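Local coordinates for filamentation induced by cAMP protein Fic (Desulfovibrio alaskensis, PDB 4RGL), which is a Fic family protein that combines a largely helical Fic/DOC domain with a C-terminal domain of the helix-turn-helix clan, at residues A[222-227]-A[238-243]. Numbering follows the deposited sequence.
Sequences EDYYRV and TPFVEF
F243 reaches across to the backbone of Y224 and turns the face of its ring to it. Aromatic side chains make up much of this contact between two helices, in which the axes of segments 222-227 and 238-243, antiparallel at 156°, approach to 10.0 Å. The CB of F243 points toward 222-227, and CG, standing anti to the backbone N (chi1 -179°), extends the ring over Y224 CA. That carbon lies 4.1 Å from the centroid of the F243 ring, a CH-pi contact over the face. The same phenyl also meets the start of the tyrosine side chain: F243 CE2 is 3.8 Å from Y224 CB and comes near the plane of the tyrosine ring, at its edge. On another part of the F243 ring, D223 CB touches CE1 at 4.0 Å, while the aspartate's carboxylate turns along its own helix to a salt bridge with R226 (R226 NH1 to D223 OD1 3.2 Å), whose hydrogen bond is weak.

The F240 ring meets Y224 differently. Y224 and F240 run side by side and point the same way, each with CG anti to its backbone N, and Y224 CE1 comes within 3.7 Å of F240 CE1, at the edge of the F240 ring and near its plane. Y224 thus has F243 near its base and F240 farther out, crossing the first at about a right angle and keeping alongside the second. Across this interface the contacts are apolar, but the OH of the buried Y224 forms a weak hydrogen bond with NE2 of H176.

The example is one of an antiparallel helical hairpin in the helical body of this Fic protein: helices 221-234 and 238-257 follow each other in the chain through a short link. H176 of helix 168-182 also meets the F240 ring edge-to-face, tying both helices to that third one, while V241 packs on helices 16-32 and 168-182.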
loop_
_atom_site.group_PDB
_atom_site.type_symbol
_atom_site.label_atom_id
_atom_site.label_comp_id
_atom_site.label_asym_id
_atom_site.label_seq_id
_atom_site.Cartn_x
_atom_site.Cartn_y
_atom_site.Cartn_z
ATOM N N GLU A 222 17.292 -1.167 9.804
ATOM C CA GLU A 222 18.513 -1.667 10.453
ATOM C C GLU A 222 18.249 -3.024 11.152
ATOM O O GLU A 222 19.044 -3.953 11.001
ATOM C CB GLU A 222 19.058 -0.638 11.463
ATOM C CG GLU A 222 20.422 -1.013 12.037
ATOM C CD GLU A 222 20.940 -0.081 13.119
ATOM O OE1 GLU A 222 20.246 0.074 14.152
ATOM O OE2 GLU A 222 22.095 0.389 12.990
ATOM N N ASP A 223 17.102 -3.139 11.892
ATOM C CA ASP A 223 16.727 -4.383 12.584
ATOM C C ASP A 223 16.317 -5.452 11.584
ATOM O O ASP A 223 16.672 -6.619 11.751
ATOM C CB ASP A 223 15.580 -4.131 13.587
ATOM C CG ASP A 223 15.939 -3.190 14.732
ATOM O OD1 ASP A 223 16.778 -2.276 14.516
ATOM O OD2 ASP A 223 15.310 -3.299 15.806
ATOM N N TYR A 224 15.562 -5.051 10.531
ATOM C CA TYR A 224 15.107 -5.957 9.474
ATOM C C TYR A 224 16.283 -6.727 8.886
ATOM O O TYR A 224 16.309 -7.956 8.970
ATOM C CB TYR A 224 14.368 -5.164 8.375
ATOM C CG TYR A 224 14.137 -5.931 7.090
ATOM C CD1 TYR A 224 13.214 -6.972 7.033
ATOM C CD2 TYR A 224 14.709 -5.508 5.891
ATOM C CE1 TYR A 224 12.943 -7.638 5.837
ATOM C CE2 TYR A 224 14.423 -6.147 4.684
ATOM C CZ TYR A 224 13.540 -7.213 4.662
ATOM O OH TYR A 224 13.257 -7.844 3.475
ATOM N N TYR A 225 17.319 -5.998 8.401
ATOM C CA TYR A 225 18.509 -6.618 7.813
ATOM C C TYR A 225 19.346 -7.376 8.873
ATOM O O TYR A 225 19.982 -8.375 8.539
ATOM C CB TYR A 225 19.386 -5.567 7.105
ATOM C CG TYR A 225 18.793 -5.050 5.808
ATOM C CD1 TYR A 225 18.531 -5.912 4.745
ATOM C CD2 TYR A 225 18.641 -3.683 5.585
ATOM C CE1 TYR A 225 18.047 -5.438 3.528
ATOM C CE2 TYR A 225 18.184 -3.194 4.361
ATOM C CZ TYR A 225 17.876 -4.077 3.337
ATOM O OH TYR A 225 17.420 -3.605 2.128
ATOM N N ARG A 226 19.331 -6.906 10.151
ATOM C CA ARG A 226 20.084 -7.570 11.234
ATOM C C ARG A 226 19.434 -8.920 11.601
ATOM O O ARG A 226 20.141 -9.919 11.758
ATOM C CB ARG A 226 20.176 -6.663 12.476
ATOM C CG ARG A 226 21.173 -7.173 13.531
ATOM C CD ARG A 226 21.261 -6.254 14.751
ATOM N NE ARG A 226 20.016 -6.241 15.530
ATOM C CZ ARG A 226 19.146 -5.235 15.523
ATOM N NH1 ARG A 226 19.401 -4.133 14.826
ATOM N NH2 ARG A 226 18.039 -5.303 16.249
ATOM N N VAL A 227 18.078 -8.949 11.715
ATOM C CA VAL A 227 17.331 -10.186 12.004
ATOM C C VAL A 227 17.448 -11.141 10.822
ATOM O O VAL A 227 17.640 -12.341 11.013
ATOM C CB VAL A 227 15.849 -9.893 12.339
ATOM N N THR A 238 12.769 -18.892 11.815
ATOM C CA THR A 238 11.933 -18.560 12.982
ATOM C C THR A 238 12.064 -17.032 13.402
ATOM O O THR A 238 11.042 -16.347 13.486
ATOM C CB THR A 238 12.284 -19.484 14.164
ATOM O OG1 THR A 238 12.110 -20.841 13.755
ATOM C CG2 THR A 238 11.442 -19.199 15.402
ATOM N N PRO A 239 13.296 -16.498 13.684
ATOM C CA PRO A 239 13.389 -15.096 14.149
ATOM C C PRO A 239 12.887 -14.095 13.098
ATOM O O PRO A 239 12.309 -13.062 13.458
ATOM C CB PRO A 239 14.885 -14.911 14.424
ATOM C CG PRO A 239 15.558 -16.000 13.652
ATOM C CD PRO A 239 14.621 -17.148 13.672
ATOM N N PHE A 240 13.098 -14.402 11.799
ATOM C CA PHE A 240 12.620 -13.552 10.708
ATOM C C PHE A 240 11.086 -13.581 10.643
ATOM O O PHE A 240 10.455 -12.535 10.444
ATOM C CB PHE A 240 13.231 -14.001 9.362
ATOM C CG PHE A 240 12.725 -13.231 8.160
ATOM C CD1 PHE A 240 13.251 -11.983 7.841
ATOM C CD2 PHE A 240 11.765 -13.778 7.316
ATOM C CE1 PHE A 240 12.788 -11.275 6.727
ATOM C CE2 PHE A 240 11.308 -13.072 6.199
ATOM C CZ PHE A 240 11.827 -11.828 5.908
ATOM N N VAL A 241 10.486 -14.778 10.832
ATOM C CA VAL A 241 9.032 -14.947 10.817
ATOM C C VAL A 241 8.411 -14.134 11.961
ATOM O O VAL A 241 7.439 -13.411 11.739
ATOM C CB VAL A 241 8.635 -16.447 10.900
ATOM C CG1 VAL A 241 7.116 -16.613 10.950
ATOM C CG2 VAL A 241 9.223 -17.228 9.729
ATOM N N GLU A 242 9.041 -14.174 13.159
ATOM C CA GLU A 242 8.602 -13.368 14.301
ATOM C C GLU A 242 8.639 -11.882 13.962
ATOM O O GLU A 242 7.699 -11.156 14.283
ATOM C CB GLU A 242 9.478 -13.643 15.540
ATOM C CG GLU A 242 9.233 -14.991 16.204
ATOM C CD GLU A 242 10.039 -15.202 17.477
ATOM O OE1 GLU A 242 10.893 -14.342 17.791
ATOM O OE2 GLU A 242 9.804 -16.220 18.165
ATOM N N PHE A 243 9.738 -11.421 13.301
ATOM C CA PHE A 243 9.896 -10.014 12.938
ATOM C C PHE A 243 8.829 -9.590 11.955
ATOM O O PHE A 243 8.187 -8.555 12.157
ATOM C CB PHE A 243 11.294 -9.749 12.342
ATOM C CG PHE A 243 11.534 -8.296 11.971
ATOM C CD1 PHE A 243 12.054 -7.400 12.901
ATOM C CD2 PHE A 243 11.205 -7.818 10.704
ATOM C CE1 PHE A 243 12.249 -6.053 12.567
ATOM C CE2 PHE A 243 11.377 -6.468 10.382
ATOM C CZ PHE A 243 11.903 -5.596 11.314
#